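Local coordinates for flagellar motor switch protein FliG (Thermotoga maritima, PDB 3AJC) that probably forms part of the switch complex at the base of the flagellar basal body, meeting chemotaxis proteins and the motor components that determine the direction of rotation, at residues F7-D12 with Y34-V39; R58-E63 with D93-I98; D134-D139 with S163-E168; D151-A156 with K183-Y188. All blocks are in the same frame, centred on the assembly; numbering follows the deposited sequence.

Contact 1. Residues F7-D12 with Y34-V39; sequences FVRDTD and YLDPPV
Val8 overlaps the end of Leu35, and this pair is the tighter of the two apolar contacts that Val8 makes. The methyl CD2 of Leu35 comes against the branched end of Val8. Leu35 CD2 lies 3.5 Å from Val8 CG1, tighter than usual for two carbons. It also lies 3.8 Å from Val8 CG2, so one methyl meets both branches of the valine. The two side chains cross at about a right angle. Val8 CG1 also approaches Val39 CG1, at 4.3 Å.

Arg9 makes the second half of the contact, nearer the surface. Its chain bends at chi2 (-148°) and then runs out extended to lay the guanidinium beside Val39. Val39 CG2 sits at the edge of that group, 3.6 Å from Arg9 NE. Asp36 is a charge partner rather than a hydrogen-bonding one. Its OD2 is 3.6 Å from Arg9 NH2, a long salt bridge. The oxygen lies well out of the guanidinium plane, and no N-H points at it. The guanidinium and carboxylate planes stand 60° apart. The attraction is therefore probably electrostatic and loosely directed.

A type I beta turn from Val8 to Thr11 carries both Val8 and Arg9. Asp36 holds the N-cap position of helix 37-46, though its side chain makes no capping bond. The contact thus sets the loop ahead of helix 14-21 against the start of helix 37-46, in the FliG middle domain. Beside it, Tyr34 meets the ring of Phe5, and Pro37 and Pro38 touch Asn101, just past helix 92-100.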
loop_
_atom_site.group_PDB
_atom_site.type_symbol
_atom_site.label_atom_id
_atom_site.label_comp_id
_atom_site.label_asym_id
_atom_site.label_seq_id
_atom_site.Cartn_x
_atom_site.Cartn_y
_atom_site.Cartn_z
ATOM N N PHE A 7 -11.266 -4.731 -19.554
ATOM C CA PHE A 7 -11.673 -3.840 -20.641
ATOM C C PHE A 7 -11.881 -2.408 -20.127
ATOM O O PHE A 7 -12.315 -1.526 -20.885
ATOM C CB PHE A 7 -12.972 -4.353 -21.287
ATOM C CG PHE A 7 -14.145 -4.352 -20.339
ATOM C CD1 PHE A 7 -14.521 -5.503 -19.649
ATOM C CD2 PHE A 7 -14.755 -3.152 -19.990
ATOM C CE1 PHE A 7 -15.469 -5.441 -18.606
ATOM C CE2 PHE A 7 -15.695 -3.092 -18.955
ATOM C CZ PHE A 7 -16.045 -4.233 -18.267
ATOM N N VAL A 8 -11.571 -2.183 -18.850
ATOM C CA VAL A 8 -11.760 -0.875 -18.251
ATOM C C VAL A 8 -10.845 0.217 -18.771
ATOM O O VAL A 8 -11.300 1.335 -18.971
ATOM C CB VAL A 8 -11.642 -0.939 -16.717
ATOM C CG1 VAL A 8 -10.892 0.288 -16.182
ATOM C CG2 VAL A 8 -13.039 -0.960 -16.099
ATOM N N ARG A 9 -9.563 -0.073 -18.966
ATOM C CA ARG A 9 -8.673 0.964 -19.467
ATOM C C ARG A 9 -9.016 1.236 -20.923
ATOM O O ARG A 9 -8.554 2.211 -21.507
ATOM C CB ARG A 9 -7.199 0.561 -19.320
ATOM C CG ARG A 9 -6.578 0.947 -17.966
ATOM C CD ARG A 9 -5.076 1.266 -18.084
ATOM N NE ARG A 9 -4.525 1.815 -16.840
ATOM C CZ ARG A 9 -3.317 2.370 -16.719
ATOM N NH1 ARG A 9 -2.512 2.461 -17.769
ATOM N NH2 ARG A 9 -2.911 2.838 -15.544
ATOM N N ASP A 10 -9.843 0.367 -21.498
ATOM C CA ASP A 10 -10.279 0.511 -22.882
ATOM C C ASP A 10 -11.582 1.289 -22.954
ATOM O O ASP A 10 -12.007 1.689 -24.037
ATOM C CB ASP A 10 -10.493 -0.859 -23.535
ATOM C CG ASP A 10 -9.220 -1.444 -24.087
ATOM O OD1 ASP A 10 -8.537 -0.738 -24.857
ATOM O OD2 ASP A 10 -8.906 -2.607 -23.758
ATOM N N THR A 11 -12.216 1.492 -21.802
ATOM C CA THR A 11 -13.473 2.212 -21.771
ATOM C C THR A 11 -13.337 3.686 -21.476
ATOM O O THR A 11 -12.374 4.161 -20.861
ATOM C CB THR A 11 -14.476 1.618 -20.749
ATOM O OG1 THR A 11 -15.465 2.601 -20.418
ATOM C CG2 THR A 11 -13.785 1.196 -19.503
ATOM N N ASP A 12 -14.348 4.399 -21.942
ATOM C CA ASP A 12 -14.453 5.831 -21.776
ATOM C C ASP A 12 -14.206 6.245 -20.325
ATOM O O ASP A 12 -14.232 5.407 -19.444
ATOM C CB ASP A 12 -15.822 6.291 -22.297
ATOM C CG ASP A 12 -16.589 5.184 -23.013
ATOM O OD1 ASP A 12 -17.393 5.511 -23.907
ATOM O OD2 ASP A 12 -16.420 3.999 -22.665
ATOM N N TYR A 34 -10.466 -4.853 -8.676
ATOM C CA TYR A 34 -9.856 -5.572 -9.798
ATOM C C TYR A 34 -8.999 -4.684 -10.697
ATOM O O TYR A 34 -8.295 -5.175 -11.585
ATOM C CB TYR A 34 -10.924 -6.243 -10.669
ATOM C CG TYR A 34 -11.302 -7.634 -10.220
ATOM C CD1 TYR A 34 -12.503 -7.867 -9.550
ATOM C CD2 TYR A 34 -10.450 -8.713 -10.440
ATOM C CE1 TYR A 34 -12.849 -9.144 -9.109
ATOM C CE2 TYR A 34 -10.780 -9.993 -10.006
ATOM C CZ TYR A 34 -11.981 -10.201 -9.341
ATOM O OH TYR A 34 -12.332 -11.462 -8.923
ATOM N N LEU A 35 -9.055 -3.378 -10.471
ATOM C CA LEU A 35 -8.296 -2.449 -11.296
ATOM C C LEU A 35 -6.965 -2.045 -10.684
ATOM O O LEU A 35 -6.672 -2.324 -9.516
ATOM C CB LEU A 35 -9.123 -1.184 -11.548
ATOM C CG LEU A 35 -10.523 -1.376 -12.127
ATOM C CD1 LEU A 35 -11.272 -0.046 -12.092
ATOM C CD2 LEU A 35 -10.418 -1.928 -13.553
ATOM N N ASP A 36 -6.150 -1.401 -11.504
ATOM C CA ASP A 36 -4.874 -0.890 -11.047
ATOM C C ASP A 36 -5.334 0.212 -10.077
ATOM O O ASP A 36 -6.259 0.966 -10.387
ATOM C CB ASP A 36 -4.108 -0.316 -12.244
ATOM C CG ASP A 36 -2.670 0.018 -11.918
ATOM O OD1 ASP A 36 -2.069 -0.694 -11.080
ATOM O OD2 ASP A 36 -2.132 0.981 -12.517
ATOM N N PRO A 37 -4.727 0.286 -8.879
ATOM C CA PRO A 37 -5.060 1.275 -7.847
ATOM C C PRO A 37 -5.176 2.749 -8.275
ATOM O O PRO A 37 -6.125 3.434 -7.877
ATOM C CB PRO A 37 -3.971 1.053 -6.801
ATOM C CG PRO A 37 -3.750 -0.431 -6.882
ATOM C CD PRO A 37 -3.702 -0.651 -8.385
ATOM N N PRO A 38 -4.213 3.262 -9.072
ATOM C CA PRO A 38 -4.312 4.675 -9.492
ATOM C C PRO A 38 -5.599 4.891 -10.288
ATOM O O PRO A 38 -6.236 5.944 -10.214
ATOM C CB PRO A 38 -3.058 4.881 -10.350
ATOM C CG PRO A 38 -2.074 3.861 -9.759
ATOM C CD PRO A 38 -2.962 2.647 -9.563
ATOM N N VAL A 39 -5.973 3.868 -11.045
ATOM C CA VAL A 39 -7.178 3.909 -11.852
ATOM C C VAL A 39 -8.364 3.891 -10.897
ATOM O O VAL A 39 -9.280 4.711 -11.010
ATOM C CB VAL A 39 -7.240 2.691 -12.794
ATOM C CG1 VAL A 39 -8.554 2.682 -13.561
ATOM C CG2 VAL A 39 -6.053 2.726 -13.752
#

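Contact 2. Residues R58-E63 with D93-I98; sequences RIALLE and DTAAEI
Ile59 and Ile98 meet tip to tip, with Ile59 CD1 3.9 Å from Ile98 CD1. The rest of the contact is also apolar. The side chains of Ile59 and Thr94 cross at about a right angle, with Ile59 CG2 3.9 Å from Thr94 CG2. The same Ile59 CG2 lies 4.4 Å from Ala95 CB. Ile59 CG1 is anti to the carbonyl carbon (chi1 -70°). This sends the long branch to Ile98 and leaves CG2 facing Thr94 and Ala95. Ala60 CB and Ala95 CB touch at 3.9 Å. With only methyls between them, the two backbones come close here, and the CA atoms of Ala60 and Ala95 are 5.3 Å apart.

The side-chain hydrogen bonds described here go to residues outside the two segments. Thr94 OG1 turns back to Gly90 O in a weak hydrogen bond, leaving its methyl for Ile59. Arg58, part of the EHPQR motif important for FliM interaction, bonds through NH1 to Gln26 OE1 of the same motif.

The contact joins the end of helix 49-60 to helix 92-100. Helix 25-33 packs on Ile59 through Ala29, helix 37-46 packs on Ile98, and helix 119-128 packs on Ala60 through Leu121 and Ile125.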
loop_
_atom_site.group_PDB
_atom_site.type_symbol
_atom_site.label_atom_id
_atom_site.label_comp_id
_atom_site.label_asym_id
_atom_site.label_seq_id
_atom_site.Cartn_x
_atom_site.Cartn_y
_atom_site.Cartn_z
ATOM N N ARG A 58 -15.840 -1.373 1.883
ATOM C CA ARG A 58 -16.187 -2.658 1.284
ATOM C C ARG A 58 -15.003 -3.256 0.534
ATOM O O ARG A 58 -14.871 -4.478 0.432
ATOM C CB ARG A 58 -17.371 -2.501 0.333
ATOM C CG ARG A 58 -18.706 -2.412 1.038
ATOM C CD ARG A 58 -19.818 -2.040 0.077
ATOM N NE ARG A 58 -21.098 -1.919 0.766
ATOM C CZ ARG A 58 -21.797 -2.949 1.229
ATOM N NH1 ARG A 58 -21.346 -4.186 1.074
ATOM N NH2 ARG A 58 -22.943 -2.741 1.864
ATOM N N ILE A 59 -14.144 -2.396 -0.006
ATOM C CA ILE A 59 -12.973 -2.878 -0.722
ATOM C C ILE A 59 -12.013 -3.455 0.313
ATOM O O ILE A 59 -11.376 -4.498 0.094
ATOM C CB ILE A 59 -12.268 -1.734 -1.495
ATOM C CG1 ILE A 59 -13.144 -1.289 -2.676
ATOM C CG2 ILE A 59 -10.895 -2.197 -1.980
ATOM C CD1 ILE A 59 -12.584 -0.124 -3.481
ATOM N N ALA A 60 -11.929 -2.773 1.451
ATOM C CA ALA A 60 -11.056 -3.182 2.538
ATOM C C ALA A 60 -11.512 -4.506 3.150
ATOM O O ALA A 60 -10.687 -5.332 3.537
ATOM C CB ALA A 60 -11.020 -2.099 3.605
ATOM N N LEU A 61 -12.828 -4.706 3.225
ATOM C CA LEU A 61 -13.394 -5.921 3.809
ATOM C C LEU A 61 -14.087 -6.785 2.765
ATOM O O LEU A 61 -15.035 -7.505 3.072
ATOM C CB LEU A 61 -14.398 -5.533 4.897
ATOM C CG LEU A 61 -13.919 -4.593 6.010
ATOM C CD1 LEU A 61 -15.130 -4.058 6.740
ATOM C CD2 LEU A 61 -12.975 -5.318 6.970
ATOM N N LEU A 62 -13.592 -6.720 1.535
ATOM C CA LEU A 62 -14.190 -7.439 0.422
ATOM C C LEU A 62 -14.747 -8.847 0.647
ATOM O O LEU A 62 -15.895 -9.111 0.312
ATOM C CB LEU A 62 -13.227 -7.472 -0.766
ATOM C CG LEU A 62 -13.938 -7.831 -2.073
ATOM C CD1 LEU A 62 -14.921 -6.730 -2.441
ATOM C CD2 LEU A 62 -12.912 -8.011 -3.178
ATOM N N GLU A 63 -13.947 -9.769 1.159
ATOM C CA GLU A 63 -14.457 -11.121 1.361
ATOM C C GLU A 63 -14.377 -11.505 2.826
ATOM O O GLU A 63 -14.414 -12.683 3.185
ATOM C CB GLU A 63 -13.673 -12.106 0.493
ATOM C CG GLU A 63 -13.992 -11.970 -0.988
ATOM C CD GLU A 63 -12.818 -12.324 -1.880
ATOM O OE1 GLU A 63 -12.992 -12.296 -3.116
ATOM O OE2 GLU A 63 -11.723 -12.617 -1.349
ATOM N N ASP A 93 -4.516 -4.186 1.620
ATOM C CA ASP A 93 -3.480 -3.659 0.733
ATOM C C ASP A 93 -4.076 -2.881 -0.448
ATOM O O ASP A 93 -3.614 -1.797 -0.795
ATOM C CB ASP A 93 -2.598 -4.800 0.228
ATOM C CG ASP A 93 -1.314 -4.935 1.029
ATOM O OD1 ASP A 93 -0.400 -4.100 0.832
ATOM O OD2 ASP A 93 -1.222 -5.864 1.863
ATOM N N THR A 94 -5.102 -3.446 -1.067
ATOM C CA THR A 94 -5.768 -2.790 -2.181
ATOM C C THR A 94 -6.273 -1.417 -1.725
ATOM O O THR A 94 -5.976 -0.394 -2.346
ATOM C CB THR A 94 -6.957 -3.630 -2.659
ATOM O OG1 THR A 94 -6.488 -4.934 -3.008
ATOM C CG2 THR A 94 -7.627 -2.991 -3.877
ATOM N N ALA A 95 -7.028 -1.411 -0.630
ATOM C CA ALA A 95 -7.585 -0.186 -0.071
ATOM C C ALA A 95 -6.509 0.870 0.196
ATOM O O ALA A 95 -6.658 2.028 -0.199
ATOM C CB ALA A 95 -8.341 -0.501 1.211
ATOM N N ALA A 96 -5.433 0.461 0.863
ATOM C CA ALA A 96 -4.332 1.354 1.192
ATOM C C ALA A 96 -3.685 1.949 -0.059
ATOM O O ALA A 96 -3.296 3.120 -0.072
ATOM C CB ALA A 96 -3.274 0.601 2.029
ATOM N N GLU A 97 -3.550 1.122 -1.091
ATOM C CA GLU A 97 -2.951 1.542 -2.349
ATOM C C GLU A 97 -3.849 2.574 -3.028
ATOM O O GLU A 97 -3.370 3.533 -3.631
ATOM C CB GLU A 97 -2.735 0.322 -3.260
ATOM C CG GLU A 97 -1.437 -0.448 -2.965
ATOM C CD GLU A 97 -1.461 -1.908 -3.429
ATOM O OE1 GLU A 97 -2.014 -2.198 -4.511
ATOM O OE2 GLU A 97 -0.909 -2.771 -2.713
ATOM N N ILE A 98 -5.158 2.373 -2.918
ATOM C CA ILE A 98 -6.117 3.297 -3.511
ATOM C C ILE A 98 -6.061 4.620 -2.740
ATOM O O ILE A 98 -6.046 5.700 -3.336
ATOM C CB ILE A 98 -7.540 2.710 -3.450
ATOM C CG1 ILE A 98 -7.611 1.480 -4.371
ATOM C CG2 ILE A 98 -8.570 3.779 -3.799
ATOM C CD1 ILE A 98 -8.957 0.787 -4.415
#

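Contact 3. Residues D134-D139 with S163-E168; sequences DILKLD and SDELKE
Leu136 and Ile135 supply the apolar packing against Leu166. Ile135 crosses Leu166 at about a right angle, and its CG2 lies 3.7 Å from Leu166 CD1. Leu136 comes in aslant from the neighbouring position. Its CD2 lies over the helix backbone, 3.6 Å from Leu166 CA, and 3.9 Å from Leu166 CD1. One methyl of Leu166 therefore serves both residues.

The other methyl of Leu136 meets Glu165. Leu136 CD1 is 3.6 Å from Glu165 OE1, a packing contact with the carboxylate. Glu165 CG is anti to the backbone N (chi1 165°) and the chain runs on extended, which carries its CG, CD and OE1 slantwise across the end of the leucine. An alanine in place of Leu136 is likely to open a gap beside Leu166 and leave the Glu165 chain free to swing.

In fold terms, a short 3-10 segment in the loop between helices 119-128 and 140-147 packs on the first turn of helix 164-171, within the FliG C-terminal domain.

The hydrogen bonds fix that turn. Ser163 is its N-cap: Leu166 N gives a capping bond to Ser163 OG, 3.3 Å long with an N-H...O angle of 151°. Ser163 OG is also bonded to Glu133 OE1, just before the 134-139 segment. Among the charges, Lys167 NZ bridges to Asp164 OD2 at 2.9 Å, meeting that oxygen nearly head-on.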
loop_
_atom_site.group_PDB
_atom_site.type_symbol
_atom_site.label_atom_id
_atom_site.label_comp_id
_atom_site.label_asym_id
_atom_site.label_seq_id
_atom_site.Cartn_x
_atom_site.Cartn_y
_atom_site.Cartn_z
ATOM N N ASP A 134 8.145 7.167 3.011
ATOM C CA ASP A 134 7.638 7.486 4.345
ATOM C C ASP A 134 8.725 7.314 5.417
ATOM O O ASP A 134 8.586 7.811 6.540
ATOM C CB ASP A 134 6.408 6.628 4.687
ATOM C CG ASP A 134 5.135 7.105 3.967
ATOM O OD1 ASP A 134 4.915 8.330 3.872
ATOM O OD2 ASP A 134 4.345 6.255 3.508
ATOM N N ILE A 135 9.809 6.618 5.070
ATOM C CA ILE A 135 10.915 6.413 5.997
ATOM C C ILE A 135 11.478 7.764 6.445
ATOM O O ILE A 135 12.120 7.862 7.488
ATOM C CB ILE A 135 12.035 5.557 5.350
ATOM C CG1 ILE A 135 11.551 4.114 5.206
ATOM C CG2 ILE A 135 13.309 5.591 6.213
ATOM C CD1 ILE A 135 12.469 3.211 4.395
ATOM N N LEU A 136 11.231 8.806 5.655
ATOM C CA LEU A 136 11.688 10.153 6.004
ATOM C C LEU A 136 10.887 10.663 7.209
ATOM O O LEU A 136 11.311 11.588 7.903
ATOM C CB LEU A 136 11.498 11.109 4.825
ATOM C CG LEU A 136 12.405 10.934 3.604
ATOM C CD1 LEU A 136 11.940 11.865 2.485
ATOM C CD2 LEU A 136 13.853 11.228 3.984
ATOM N N LYS A 137 9.733 10.051 7.457
ATOM C CA LYS A 137 8.890 10.435 8.581
ATOM C C LYS A 137 9.425 9.868 9.893
ATOM O O LYS A 137 9.088 10.367 10.966
ATOM C CB LYS A 137 7.460 9.910 8.385
ATOM C CG LYS A 137 6.407 10.975 8.103
ATOM C CD LYS A 137 6.523 11.527 6.690
ATOM C CE LYS A 137 5.808 12.880 6.572
ATOM N NZ LYS A 137 6.028 13.731 7.795
ATOM N N LEU A 138 10.248 8.828 9.813
ATOM C CA LEU A 138 10.773 8.181 11.013
ATOM C C LEU A 138 11.942 8.904 11.664
ATOM O O LEU A 138 12.724 9.572 10.984
ATOM C CB LEU A 138 11.188 6.744 10.690
ATOM C CG LEU A 138 10.171 5.913 9.900
ATOM C CD1 LEU A 138 10.647 4.462 9.803
ATOM C CD2 LEU A 138 8.812 5.986 10.584
ATOM N N ASP A 139 12.054 8.780 12.986
ATOM C CA ASP A 139 13.160 9.411 13.695
ATOM C C ASP A 139 14.382 8.510 13.553
ATOM O O ASP A 139 14.249 7.305 13.340
ATOM C CB ASP A 139 12.832 9.622 15.173
ATOM C CG ASP A 139 12.997 8.368 15.992
ATOM O OD1 ASP A 139 12.146 7.460 15.872
ATOM O OD2 ASP A 139 13.987 8.291 16.756
ATOM N N SER A 163 14.916 8.786 -3.064
ATOM C CA SER A 163 15.315 10.172 -3.279
ATOM C C SER A 163 16.651 10.386 -2.581
ATOM O O SER A 163 16.935 9.757 -1.563
ATOM C CB SER A 163 14.271 11.130 -2.697
ATOM O OG SER A 163 14.098 10.927 -1.303
ATOM N N ASP A 164 17.470 11.271 -3.138
ATOM C CA ASP A 164 18.779 11.571 -2.569
ATOM C C ASP A 164 18.678 11.894 -1.086
ATOM O O ASP A 164 19.552 11.543 -0.299
ATOM C CB ASP A 164 19.414 12.751 -3.306
ATOM C CG ASP A 164 19.803 12.404 -4.736
ATOM O OD1 ASP A 164 20.286 13.309 -5.449
ATOM O OD2 ASP A 164 19.632 11.233 -5.145
ATOM N N GLU A 165 17.604 12.567 -0.710
ATOM C CA GLU A 165 17.397 12.930 0.678
ATOM C C GLU A 165 17.179 11.681 1.529
ATOM O O GLU A 165 17.701 11.570 2.638
ATOM C CB GLU A 165 16.195 13.858 0.773
ATOM C CG GLU A 165 15.642 14.049 2.148
ATOM C CD GLU A 165 14.317 14.769 2.089
ATOM O OE1 GLU A 165 13.670 14.681 1.021
ATOM O OE2 GLU A 165 13.916 15.407 3.090
ATOM N N LEU A 166 16.401 10.738 1.013
ATOM C CA LEU A 166 16.155 9.516 1.756
ATOM C C LEU A 166 17.438 8.717 1.785
ATOM O O LEU A 166 17.724 8.042 2.775
ATOM C CB LEU A 166 15.044 8.691 1.110
ATOM C CG LEU A 166 14.800 7.325 1.760
ATOM C CD1 LEU A 166 14.580 7.501 3.260
ATOM C CD2 LEU A 166 13.597 6.653 1.097
ATOM N N LYS A 167 18.200 8.782 0.696
ATOM C CA LYS A 167 19.476 8.081 0.625
ATOM C C LYS A 167 20.329 8.559 1.798
ATOM O O LYS A 167 20.855 7.758 2.572
ATOM C CB LYS A 167 20.219 8.409 -0.675
ATOM C CG LYS A 167 19.578 7.908 -1.961
ATOM C CD LYS A 167 20.596 7.986 -3.106
ATOM C CE LYS A 167 20.027 7.509 -4.435
ATOM N NZ LYS A 167 18.952 8.418 -4.906
ATOM N N GLU A 168 20.450 9.877 1.922
ATOM C CA GLU A 168 21.230 10.486 2.985
ATOM C C GLU A 168 20.776 10.113 4.392
ATOM O O GLU A 168 21.583 9.659 5.203
ATOM C CB GLU A 168 21.234 12.009 2.830
ATOM C CG GLU A 168 22.415 12.526 2.026
ATOM C CD GLU A 168 23.743 12.327 2.755
ATOM O OE1 GLU A 168 24.324 13.326 3.232
ATOM O OE2 GLU A 168 24.204 11.170 2.860
#

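Contact 4. Residues D151-A156 with K183-Y188; sequences DTRDLA and KDELEY
Glu185 meets three residues of the facing helix. Its CG packs on Ala156 CB at 3.6 Å, and its CB lies 3.9 Å from Thr152 CG2. Its carboxylate turns to Arg153. Glu185 OE1 lies 3.5 Å from Arg153 NE in a salt bridge. It is no farther from the aliphatic stem, with Arg153 CG at 3.3 Å. The oxygen thus rests against the arginine chain and approaches the guanidinium obliquely. The two charged planes are 74° apart, so the groups do not pair flat. Leu186 adds the last touch, its CD2 3.7 Å from Ala156 CB.

The torsions put these groups in place. Glu185 CG is anti to the backbone N, and the chain then bends at chi2 (65°). The first step carries CG onto Ala156, and the bend takes the carboxylate across to Arg153. Arg153 is extended from CG to NE and runs past that oxygen.

Further out, Asp151, the N-cap residue, holds the start of helix 152-159. Asp154 N bonds to Asp151 OD1 at 3.0 Å, from above the carboxylate plane.

This is helix-helix packing at the surface of the FliG C-terminal domain. The axes of helix segments 152-156 and 183-187 come within 9.4 Å and cross at -62°. Thr152 touches Leu181 and Ala156 touches Leu182 of helix 176-187. Helix 194-213 packs on Asp154 and Leu155 of helix 152-159.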
loop_
_atom_site.group_PDB
_atom_site.type_symbol
_atom_site.label_atom_id
_atom_site.label_comp_id
_atom_site.label_asym_id
_atom_site.label_seq_id
_atom_site.Cartn_x
_atom_site.Cartn_y
_atom_site.Cartn_z
ATOM N N ASP A 151 19.493 -6.800 4.961
ATOM C CA ASP A 151 20.751 -7.267 4.380
ATOM C C ASP A 151 21.270 -6.253 3.365
ATOM O O ASP A 151 20.504 -5.502 2.749
ATOM C CB ASP A 151 20.587 -8.639 3.717
ATOM C CG ASP A 151 19.639 -8.609 2.531
ATOM O OD1 ASP A 151 20.104 -8.518 1.377
ATOM O OD2 ASP A 151 18.414 -8.670 2.762
ATOM N N THR A 152 22.587 -6.240 3.210
ATOM C CA THR A 152 23.254 -5.321 2.310
ATOM C C THR A 152 22.657 -5.220 0.917
ATOM O O THR A 152 22.406 -4.115 0.434
ATOM C CB THR A 152 24.743 -5.692 2.166
ATOM O OG1 THR A 152 25.358 -5.652 3.455
ATOM C CG2 THR A 152 25.460 -4.724 1.218
ATOM N N ARG A 153 22.435 -6.357 0.264
ATOM C CA ARG A 153 21.919 -6.310 -1.094
ATOM C C ARG A 153 20.519 -5.723 -1.225
ATOM O O ARG A 153 20.234 -4.993 -2.173
ATOM C CB ARG A 153 21.954 -7.694 -1.737
ATOM C CG ARG A 153 21.636 -7.653 -3.228
ATOM C CD ARG A 153 22.195 -8.871 -3.946
ATOM N NE ARG A 153 22.290 -8.646 -5.387
ATOM C CZ ARG A 153 21.257 -8.686 -6.220
ATOM N NH1 ARG A 153 20.038 -8.951 -5.763
ATOM N NH2 ARG A 153 21.443 -8.440 -7.507
ATOM N N ASP A 154 19.636 -6.045 -0.292
ATOM C CA ASP A 154 18.295 -5.498 -0.372
ATOM C C ASP A 154 18.342 -3.987 -0.183
ATOM O O ASP A 154 17.606 -3.247 -0.834
ATOM C CB ASP A 154 17.390 -6.143 0.668
ATOM C CG ASP A 154 16.902 -7.502 0.228
ATOM O OD1 ASP A 154 16.541 -7.643 -0.965
ATOM O OD2 ASP A 154 16.868 -8.425 1.063
ATOM N N LEU A 155 19.234 -3.539 0.692
ATOM C CA LEU A 155 19.382 -2.124 0.961
ATOM C C LEU A 155 19.856 -1.423 -0.310
ATOM O O LEU A 155 19.290 -0.414 -0.716
ATOM C CB LEU A 155 20.387 -1.912 2.094
ATOM C CG LEU A 155 20.427 -0.569 2.819
ATOM C CD1 LEU A 155 19.000 -0.074 3.100
ATOM C CD2 LEU A 155 21.213 -0.737 4.133
ATOM N N ALA A 156 20.887 -1.972 -0.942
ATOM C CA ALA A 156 21.429 -1.376 -2.152
ATOM C C ALA A 156 20.358 -1.267 -3.234
ATOM O O ALA A 156 20.218 -0.221 -3.876
ATOM C CB ALA A 156 22.609 -2.192 -2.652
ATOM N N LYS A 183 28.505 0.451 0.209
ATOM C CA LYS A 183 29.223 1.136 -0.867
ATOM C C LYS A 183 29.867 0.142 -1.822
ATOM O O LYS A 183 29.841 0.336 -3.043
ATOM C CB LYS A 183 30.280 2.080 -0.296
ATOM C CG LYS A 183 29.701 3.240 0.493
ATOM C CD LYS A 183 30.811 4.144 1.019
ATOM C CE LYS A 183 30.234 5.351 1.737
ATOM N NZ LYS A 183 31.245 6.275 2.317
ATOM N N ASP A 184 30.444 -0.924 -1.264
ATOM C CA ASP A 184 31.071 -1.960 -2.078
ATOM C C ASP A 184 30.060 -2.604 -3.010
ATOM O O ASP A 184 30.335 -2.798 -4.196
ATOM C CB ASP A 184 31.673 -3.052 -1.206
ATOM C CG ASP A 184 33.158 -2.893 -1.031
ATOM O OD1 ASP A 184 33.564 -2.170 -0.094
ATOM O OD2 ASP A 184 33.913 -3.481 -1.846
ATOM N N GLU A 185 28.896 -2.947 -2.462
ATOM C CA GLU A 185 27.843 -3.564 -3.250
ATOM C C GLU A 185 27.457 -2.639 -4.400
ATOM O O GLU A 185 27.438 -3.055 -5.559
ATOM C CB GLU A 185 26.628 -3.856 -2.367
ATOM C CG GLU A 185 25.389 -4.364 -3.107
ATOM C CD GLU A 185 25.587 -5.719 -3.766
ATOM O OE1 GLU A 185 24.572 -6.359 -4.124
ATOM O OE2 GLU A 185 26.747 -6.148 -3.933
ATOM N N LEU A 186 27.164 -1.383 -4.082
ATOM C CA LEU A 186 26.781 -0.413 -5.103
ATOM C C LEU A 186 27.808 -0.325 -6.240
ATOM O O LEU A 186 27.449 -0.362 -7.417
ATOM C CB LEU A 186 26.584 0.962 -4.462
ATOM C CG LEU A 186 25.447 1.014 -3.437
ATOM C CD1 LEU A 186 25.507 2.299 -2.632
ATOM C CD2 LEU A 186 24.118 0.882 -4.160
ATOM N N GLU A 187 29.085 -0.222 -5.885
ATOM C CA GLU A 187 30.155 -0.131 -6.874
ATOM C C GLU A 187 30.188 -1.285 -7.870
ATOM O O GLU A 187 30.424 -1.071 -9.058
ATOM C CB GLU A 187 31.510 -0.047 -6.174
ATOM C CG GLU A 187 31.755 1.268 -5.458
ATOM C CD GLU A 187 33.028 1.250 -4.634
ATOM O OE1 GLU A 187 33.414 2.319 -4.110
ATOM O OE2 GLU A 187 33.636 0.166 -4.506
ATOM N N TYR A 188 29.963 -2.505 -7.387
ATOM C CA TYR A 188 29.994 -3.674 -8.261
ATOM C C TYR A 188 28.622 -4.276 -8.510
ATOM O O TYR A 188 28.509 -5.460 -8.832
ATOM C CB TYR A 188 30.904 -4.758 -7.681
ATOM C CG TYR A 188 32.310 -4.298 -7.402
ATOM C CD1 TYR A 188 32.707 -3.962 -6.110
ATOM C CD2 TYR A 188 33.244 -4.191 -8.429
ATOM C CE1 TYR A 188 34.000 -3.533 -5.845
ATOM C CE2 TYR A 188 34.540 -3.762 -8.177
ATOM C CZ TYR A 188 34.912 -3.436 -6.884
ATOM O OH TYR A 188 36.198 -3.019 -6.636
#

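The four contacts fall into two groups along the chain. Contacts 1 and 2 lie 16 Å apart between centres and touch, with Pro37 CG 3.4 Å from Glu97 OE1. Contact 2 holds Arg58 of the EHPQR motif, important for interaction with FliM, while contact 1 lies away from it. Contacts 3 and 4 both belong to the C-terminal domain family region. Their centres are 18 Å apart and their nearest atoms about 7 Å, without touching. Their segments alternate in sequence, and helix 164-171 of contact 3 follows helix 152-159 and precedes helix 176-187 of contact 4. Between the groups, contacts 2 and 3 are about 9 Å apart at the nearest atoms.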